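Local coordinates for ParB domain protein nuclease (Sulfolobus solfataricus, PDB 5K5D), which probably takes part in archaeal DNA segregation as a ParB-type protein and may also cleave nucleic acids, at residues L19-F25 with Y57-Y63; L51-Y57 with I79-D85. The protein carries 4 engineered substitutions. All coordinates share one frame; numbering follows the deposited sequence.

Contact 1: residues L19-F25 with Y57-Y63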
loop_
_atom_site.group_PDB
_atom_site.type_symbol
_atom_site.label_atom_id
_atom_site.label_comp_id
_atom_site.label_asym_id
_atom_site.label_seq_id
_atom_site.Cartn_x
_atom_site.Cartn_y
_atom_site.Cartn_z
ATOM N N LEU B 19 6.785 -24.972 -4.297
ATOM C CA LEU B 19 6.626 -23.604 -3.798
ATOM C C LEU B 19 5.744 -23.519 -2.554
ATOM O O LEU B 19 4.597 -23.970 -2.559
ATOM C CB LEU B 19 6.070 -22.693 -4.896
ATOM C CG LEU B 19 7.083 -21.835 -5.662
ATOM C CD1 LEU B 19 8.520 -22.257 -5.359
ATOM C CD2 LEU B 19 6.793 -21.872 -7.161
ATOM N N LYS B 20 6.290 -22.934 -1.492
ATOM C CA LYS B 20 5.566 -22.773 -0.239
ATOM C C LYS B 20 5.005 -21.364 -0.149
ATOM O O LYS B 20 5.673 -20.399 -0.508
ATOM C CB LYS B 20 6.484 -23.065 0.945
ATOM C CG LYS B 20 7.073 -24.467 0.916
ATOM C CD LYS B 20 8.413 -24.529 1.629
ATOM C CE LYS B 20 9.131 -25.840 1.323
ATOM N NZ LYS B 20 10.554 -25.825 1.770
ATOM N N GLU B 21 3.769 -21.244 0.324
ATOM C CA GLU B 21 3.118 -19.943 0.364
ATOM C C GLU B 21 3.158 -19.312 1.749
ATOM O O GLU B 21 3.098 -20.002 2.764
ATOM C CB GLU B 21 1.681 -20.034 -0.153
ATOM C CG GLU B 21 0.714 -20.736 0.775
ATOM C CD GLU B 21 -0.713 -20.660 0.271
ATOM O OE1 GLU B 21 -0.915 -20.749 -0.961
ATOM O OE2 GLU B 21 -1.628 -20.495 1.104
ATOM N N ASP B 22 3.281 -17.988 1.770
ATOM C CA ASP B 22 3.292 -17.220 3.003
ATOM C C ASP B 22 2.016 -16.398 3.023
ATOM O O ASP B 22 1.792 -15.563 2.145
ATOM C CB ASP B 22 4.511 -16.299 3.037
ATOM C CG ASP B 22 4.612 -15.513 4.326
ATOM O OD1 ASP B 22 5.475 -15.848 5.163
ATOM O OD2 ASP B 22 3.827 -14.559 4.501
ATOM N N ASP B 23 1.170 -16.636 4.016
ATOM C CA ASP B 23 -0.164 -16.051 4.004
ATOM C C ASP B 23 -0.149 -14.525 4.014
ATOM O O ASP B 23 -1.087 -13.888 3.539
ATOM C CB ASP B 23 -1.013 -16.594 5.149
ATOM C CG ASP B 23 -2.373 -17.055 4.681
ATOM O OD1 ASP B 23 -3.328 -16.248 4.735
ATOM O OD2 ASP B 23 -2.481 -18.219 4.236
ATOM N N GLU B 24 0.923 -13.940 4.538
ATOM C CA GLU B 24 1.043 -12.491 4.535
ATOM C C GLU B 24 1.325 -11.989 3.127
ATOM O O GLU B 24 0.668 -11.068 2.648
ATOM C CB GLU B 24 2.144 -12.018 5.484
ATOM C CG GLU B 24 2.099 -10.520 5.742
ATOM C CD GLU B 24 3.469 -9.916 5.965
ATOM O OE1 GLU B 24 4.411 -10.298 5.241
ATOM O OE2 GLU B 24 3.606 -9.060 6.864
ATOM N N PHE B 25 2.309 -12.591 2.469
ATOM C CA PHE B 25 2.651 -12.198 1.108
ATOM C C PHE B 25 1.477 -12.481 0.192
ATOM O O PHE B 25 1.240 -11.762 -0.780
ATOM C CB PHE B 25 3.888 -12.948 0.621
ATOM C CG PHE B 25 5.101 -12.728 1.475
ATOM C CD1 PHE B 25 6.101 -13.687 1.549
ATOM C CD2 PHE B 25 5.242 -11.561 2.212
ATOM C CE1 PHE B 25 7.219 -13.485 2.340
ATOM C CE2 PHE B 25 6.358 -11.353 3.005
ATOM C CZ PHE B 25 7.346 -12.316 3.071
ATOM N N TYR B 57 12.264 -21.348 -1.116
ATOM C CA TYR B 57 11.157 -21.565 -2.040
ATOM C C TYR B 57 9.831 -21.092 -1.459
ATOM O O TYR B 57 8.767 -21.615 -1.788
ATOM C CB TYR B 57 11.104 -23.034 -2.473
ATOM C CG TYR B 57 12.383 -23.470 -3.154
ATOM C CD1 TYR B 57 13.399 -24.090 -2.438
ATOM C CD2 TYR B 57 12.587 -23.228 -4.507
ATOM C CE1 TYR B 57 14.575 -24.472 -3.054
ATOM C CE2 TYR B 57 13.758 -23.605 -5.131
ATOM C CZ TYR B 57 14.750 -24.224 -4.401
ATOM O OH TYR B 57 15.918 -24.597 -5.022
ATOM N N VAL B 58 9.910 -20.095 -0.586
ATOM C CA VAL B 58 8.731 -19.384 -0.127
ATOM C C VAL B 58 8.341 -18.374 -1.202
ATOM O O VAL B 58 9.140 -17.513 -1.579
ATOM C CB VAL B 58 8.987 -18.649 1.209
ATOM C CG1 VAL B 58 7.805 -17.765 1.572
ATOM C CG2 VAL B 58 9.273 -19.643 2.319
ATOM N N LEU B 59 7.117 -18.502 -1.702
ATOM C CA LEU B 59 6.597 -17.614 -2.730
ATOM C C LEU B 59 6.507 -16.189 -2.190
ATOM O O LEU B 59 5.917 -15.945 -1.136
ATOM C CB LEU B 59 5.211 -18.086 -3.167
ATOM C CG LEU B 59 4.858 -18.064 -4.656
ATOM C CD1 LEU B 59 3.445 -17.535 -4.855
ATOM C CD2 LEU B 59 5.856 -17.244 -5.451
ATOM N N ILE B 60 7.094 -15.246 -2.914
ATOM C CA ILE B 60 7.061 -13.852 -2.498
ATOM C C ILE B 60 6.056 -13.095 -3.341
ATOM O O ILE B 60 5.202 -12.377 -2.824
ATOM C CB ILE B 60 8.448 -13.194 -2.634
ATOM C CG1 ILE B 60 9.414 -13.796 -1.616
ATOM C CG2 ILE B 60 8.351 -11.686 -2.452
ATOM C CD1 ILE B 60 10.811 -13.228 -1.706
ATOM N N ASP B 61 6.169 -13.279 -4.649
ATOM C CA ASP B 61 5.293 -12.628 -5.605
ATOM C C ASP B 61 4.824 -13.614 -6.673
ATOM O O ASP B 61 5.631 -14.337 -7.255
ATOM C CB ASP B 61 6.028 -11.480 -6.286
ATOM C CG ASP B 61 5.119 -10.655 -7.153
ATOM O OD1 ASP B 61 4.079 -10.198 -6.638
ATOM O OD2 ASP B 61 5.437 -10.470 -8.347
ATOM N N GLY B 62 3.520 -13.637 -6.926
ATOM C CA GLY B 62 2.977 -14.438 -8.008
ATOM C C GLY B 62 1.940 -15.443 -7.556
ATOM O O GLY B 62 1.839 -16.532 -8.118
ATOM N N TYR B 63 1.155 -15.074 -6.549
ATOM C CA TYR B 63 0.198 -16.003 -5.957
ATOM C C TYR B 63 -0.978 -16.335 -6.871
ATOM O O TYR B 63 -1.399 -17.485 -6.961
ATOM C CB TYR B 63 -0.279 -15.495 -4.594
ATOM C CG TYR B 63 0.739 -15.749 -3.507
ATOM C CD1 TYR B 63 1.775 -14.853 -3.268
ATOM C CD2 TYR B 63 0.682 -16.903 -2.743
ATOM C CE1 TYR B 63 2.718 -15.095 -2.288
ATOM C CE2 TYR B 63 1.614 -17.154 -1.760
ATOM C CZ TYR B 63 2.631 -16.249 -1.536
ATOM O OH TYR B 63 3.558 -16.504 -0.552
#

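Contact 2: residues L51-Y57 with I79-D85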
loop_
_atom_site.group_PDB
_atom_site.type_symbol
_atom_site.label_atom_id
_atom_site.label_comp_id
_atom_site.label_asym_id
_atom_site.label_seq_id
_atom_site.Cartn_x
_atom_site.Cartn_y
_atom_site.Cartn_z
ATOM N N LEU B 51 8.149 -16.549 -11.509
ATOM C CA LEU B 51 7.645 -16.098 -10.224
ATOM C C LEU B 51 8.809 -15.773 -9.293
ATOM O O LEU B 51 9.962 -16.098 -9.586
ATOM C CB LEU B 51 6.739 -17.161 -9.604
ATOM C CG LEU B 51 5.566 -17.604 -10.479
ATOM C CD1 LEU B 51 4.625 -18.484 -9.679
ATOM C CD2 LEU B 51 4.829 -16.398 -11.039
ATOM N N ILE B 52 8.502 -15.130 -8.172
ATOM C CA ILE B 52 9.531 -14.658 -7.256
ATOM C C ILE B 52 9.510 -15.444 -5.952
ATOM O O ILE B 52 8.527 -15.418 -5.215
ATOM C CB ILE B 52 9.329 -13.174 -6.925
ATOM C CG1 ILE B 52 9.270 -12.340 -8.208
ATOM C CG2 ILE B 52 10.408 -12.696 -5.979
ATOM C CD1 ILE B 52 10.472 -12.498 -9.101
ATOM N N ALA B 53 10.603 -16.138 -5.664
ATOM C CA ALA B 53 10.683 -16.944 -4.454
ATOM C C ALA B 53 11.990 -16.689 -3.721
ATOM O O ALA B 53 12.961 -16.204 -4.308
ATOM C CB ALA B 53 10.545 -18.415 -4.788
ATOM N N ASP B 54 12.013 -17.014 -2.434
ATOM C CA ASP B 54 13.236 -16.862 -1.666
ATOM C C ASP B 54 14.061 -18.149 -1.680
ATOM O O ASP B 54 13.772 -19.087 -2.427
ATOM C CB ASP B 54 12.940 -16.412 -0.229
ATOM C CG ASP B 54 12.422 -17.540 0.650
ATOM O OD1 ASP B 54 12.366 -18.706 0.192
ATOM O OD2 ASP B 54 12.085 -17.255 1.819
ATOM N N ARG B 55 15.087 -18.174 -0.842
ATOM C CA ARG B 55 16.018 -19.288 -0.762
ATOM C C ARG B 55 15.323 -20.618 -0.478
ATOM O O ARG B 55 15.663 -21.640 -1.067
ATOM C CB ARG B 55 17.040 -18.988 0.331
ATOM C CG ARG B 55 18.278 -19.837 0.283
ATOM C CD ARG B 55 19.443 -19.065 0.875
ATOM N NE ARG B 55 19.216 -18.688 2.267
ATOM C CZ ARG B 55 19.718 -17.596 2.831
ATOM N NH1 ARG B 55 20.458 -16.760 2.117
ATOM N NH2 ARG B 55 19.474 -17.332 4.106
ATOM N N ASN B 56 14.352 -20.601 0.426
ATOM C CA ASN B 56 13.651 -21.821 0.813
ATOM C C ASN B 56 12.368 -22.031 0.018
ATOM O O ASN B 56 11.493 -22.794 0.425
ATOM C CB ASN B 56 13.313 -21.795 2.305
ATOM C CG ASN B 56 14.546 -21.686 3.180
ATOM O OD1 ASN B 56 15.571 -22.311 2.904
ATOM N ND2 ASN B 56 14.457 -20.876 4.228
ATOM N N TYR B 57 12.264 -21.348 -1.116
ATOM C CA TYR B 57 11.157 -21.565 -2.040
ATOM C C TYR B 57 9.831 -21.092 -1.459
ATOM O O TYR B 57 8.767 -21.615 -1.788
ATOM C CB TYR B 57 11.104 -23.034 -2.473
ATOM C CG TYR B 57 12.383 -23.470 -3.154
ATOM C CD1 TYR B 57 13.399 -24.090 -2.438
ATOM C CD2 TYR B 57 12.587 -23.228 -4.507
ATOM C CE1 TYR B 57 14.575 -24.472 -3.054
ATOM C CE2 TYR B 57 13.758 -23.605 -5.131
ATOM C CZ TYR B 57 14.750 -24.224 -4.401
ATOM O OH TYR B 57 15.918 -24.597 -5.022
ATOM N N ILE B 79 11.095 -19.921 -11.802
ATOM C CA ILE B 79 11.145 -18.941 -10.727
ATOM C C ILE B 79 12.471 -18.184 -10.666
ATOM O O ILE B 79 13.467 -18.574 -11.285
ATOM C CB ILE B 79 10.884 -19.585 -9.344
ATOM C CG1 ILE B 79 12.030 -20.523 -8.955
ATOM C CG2 ILE B 79 9.554 -20.316 -9.334
ATOM C CD1 ILE B 79 11.913 -21.083 -7.541
ATOM N N LEU B 80 12.462 -17.083 -9.924
ATOM C CA LEU B 80 13.690 -16.414 -9.537
ATOM C C LEU B 80 13.902 -16.662 -8.047
ATOM O O LEU B 80 13.219 -16.069 -7.205
ATOM C CB LEU B 80 13.617 -14.914 -9.829
ATOM C CG LEU B 80 13.397 -14.514 -11.290
ATOM C CD1 LEU B 80 13.500 -13.002 -11.460
ATOM C CD2 LEU B 80 14.391 -15.217 -12.195
ATOM N N LYS B 81 14.827 -17.563 -7.728
ATOM C CA LYS B 81 15.163 -17.849 -6.342
ATOM C C LYS B 81 16.207 -16.857 -5.846
ATOM O O LYS B 81 17.364 -16.880 -6.275
ATOM C CB LYS B 81 15.679 -19.280 -6.184
ATOM C CG LYS B 81 15.803 -19.723 -4.737
ATOM C CD LYS B 81 16.316 -21.150 -4.617
ATOM C CE LYS B 81 17.785 -21.242 -4.988
ATOM N NZ LYS B 81 18.291 -22.637 -4.850
ATOM N N TYR B 82 15.782 -15.977 -4.948
ATOM C CA TYR B 82 16.665 -14.987 -4.360
ATOM C C TYR B 82 17.404 -15.581 -3.173
ATOM O O TYR B 82 16.882 -16.452 -2.478
ATOM C CB TYR B 82 15.868 -13.760 -3.926
ATOM C CG TYR B 82 15.494 -12.871 -5.073
ATOM C CD1 TYR B 82 14.504 -13.245 -5.975
ATOM C CD2 TYR B 82 16.130 -11.654 -5.264
ATOM C CE1 TYR B 82 14.161 -12.425 -7.038
ATOM C CE2 TYR B 82 15.794 -10.830 -6.324
ATOM C CZ TYR B 82 14.813 -11.223 -7.206
ATOM O OH TYR B 82 14.484 -10.405 -8.256
ATOM N N ASP B 83 18.620 -15.098 -2.942
ATOM C CA ASP B 83 19.476 -15.672 -1.920
ATOM C C ASP B 83 19.288 -15.009 -0.562
ATOM O O ASP B 83 20.221 -14.452 0.006
ATOM C CB ASP B 83 20.938 -15.588 -2.344
ATOM C CG ASP B 83 21.861 -16.267 -1.361
ATOM O OD1 ASP B 83 21.457 -17.309 -0.806
ATOM O OD2 ASP B 83 22.978 -15.756 -1.137
ATOM N N PHE B 84 18.073 -15.074 -0.044
ATOM C CA PHE B 84 17.805 -14.558 1.288
ATOM C C PHE B 84 16.617 -15.289 1.891
ATOM O O PHE B 84 15.792 -15.849 1.172
ATOM C CB PHE B 84 17.550 -13.051 1.253
ATOM C CG PHE B 84 16.182 -12.675 0.762
ATOM C CD1 PHE B 84 15.942 -12.489 -0.591
ATOM C CD2 PHE B 84 15.138 -12.496 1.653
ATOM C CE1 PHE B 84 14.688 -12.138 -1.046
ATOM C CE2 PHE B 84 13.881 -12.143 1.204
ATOM C CZ PHE B 84 13.658 -11.966 -0.148
ATOM N N ASP B 85 16.553 -15.297 3.216
ATOM C CA ASP B 85 15.473 -15.954 3.930
ATOM C C ASP B 85 14.405 -14.918 4.249
ATOM O O ASP B 85 14.615 -14.037 5.082
ATOM C CB ASP B 85 16.008 -16.590 5.213
ATOM C CG ASP B 85 15.011 -17.518 5.866
ATOM O OD1 ASP B 85 13.795 -17.246 5.783
ATOM O OD2 ASP B 85 15.448 -18.525 6.464
HETATM O O HOH W 1 17.636 -19.914 5.564
#

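Contact 1: residues L19-F25 with Y57-Y63
On the flank of the four-stranded sheet of the ParB-like N-terminal domain, beside its outer strand 59-61, a single beta bridge joins Lys20 to Val58 and the turn into helix 23-26 is moored to Tyr63. Two backbone bonds make the bridge: Lys20 N gives to Tyr57 O at 2.8 Å, and Leu59 N to Lys20 O at 2.7 Å. Beyond it the phenol of Tyr63 takes over. Its OH accepts from Asp22 N at 2.8 Å, almost straight at 175°. The CD1 methyl of Leu59 sits over the centre of one ring face, while Glu21 CB meets the ring edge in its plane, 3.3 Å from CE2. Phe25 drops its ring onto strand 59-61 edge first, with CD1 3.5 Å from Leu59 O and CE1 near Val58 CG1. Asp22, its CG anti to the backbone N (chi1 -178°), brings OD2 back to cap the helix. That oxygen accepts from Glu24 N and Phe25 N, which arrive from opposite faces of the carboxylate; OD1 makes a salt bridge to Arg90. The Asp22 N bond, Leu59 CD1 and Glu21 CB probably hold the Tyr63 ring; its hydroxyl may also bond to Leu59 O, though that contact is doubtfully short.

Contact 2: residues L51-Y57 with I79-D85
Backbone hydrogen bonds pair strands 51-53 and 79-82 in parallel: Leu80 N reaches Leu51 O at 2.7 Å, Ala53 N reaches Leu80 O, and Tyr82 N reaches Ala53 O. Past the strand end a separate bond runs from Arg55 N, within the type I turn Asp54-Tyr57, to Phe84 O at 3.2 Å.

Apolar contacts line both faces. On one, the CD1 methyls of Ile52 and Leu80 meet at 3.9 Å and Ile52 CG2 touches Tyr82 CE1; on the other, Ile79 CD1 touches both Ala53 CB and the edge of the Tyr57 ring, 3.8 Å from CD2.

Polar contacts gather near the turn. Lys81, bent at chi3 (72°), runs its CD past Tyr57 CZ and gives NZ to the phenol OH; Glu12 binds both groups. Arg55 NH1 makes a salt bridge to Asp83 OD1 at 3.1 Å, in the guanidinium plane but from above the carboxylate. One guanidinium face covers Phe84 CA and Asp85 N. A water donates to Asp85 OD2 and accepts weakly from Arg55 NH2.

Asp54 OD2 and Asp85 OD1 lie 4.3 Å apart, which would tend to raise their pKa values, though hydrogen bonds to Ser86 OG and Gln87 N and the Arg55 charge probably offset part of that.

How the contacts relate
From the N terminus, strand 9-15 leads to residues 19-25, which meet residues 57-63 only after helix 37-45 and strand 51-53, closing the loop of contact 1. Contact 2 begins inside it, at 51-57, and closes later at 79-85 after strand 59-61 and helix 63-71, so that strand 76-82 returns parallel to strand 51-53. The two loops therefore cross, sharing Tyr57. Their centres are 9 Å apart, and strands 51-53 and 59-61 are sheet neighbours: Ile52 pairs with Ile60 and Asp61 in a classic beta bulge. Contact 2 thus joins the two central strands, while contact 1 ties the outer strand to the segment leading into helix 23-26.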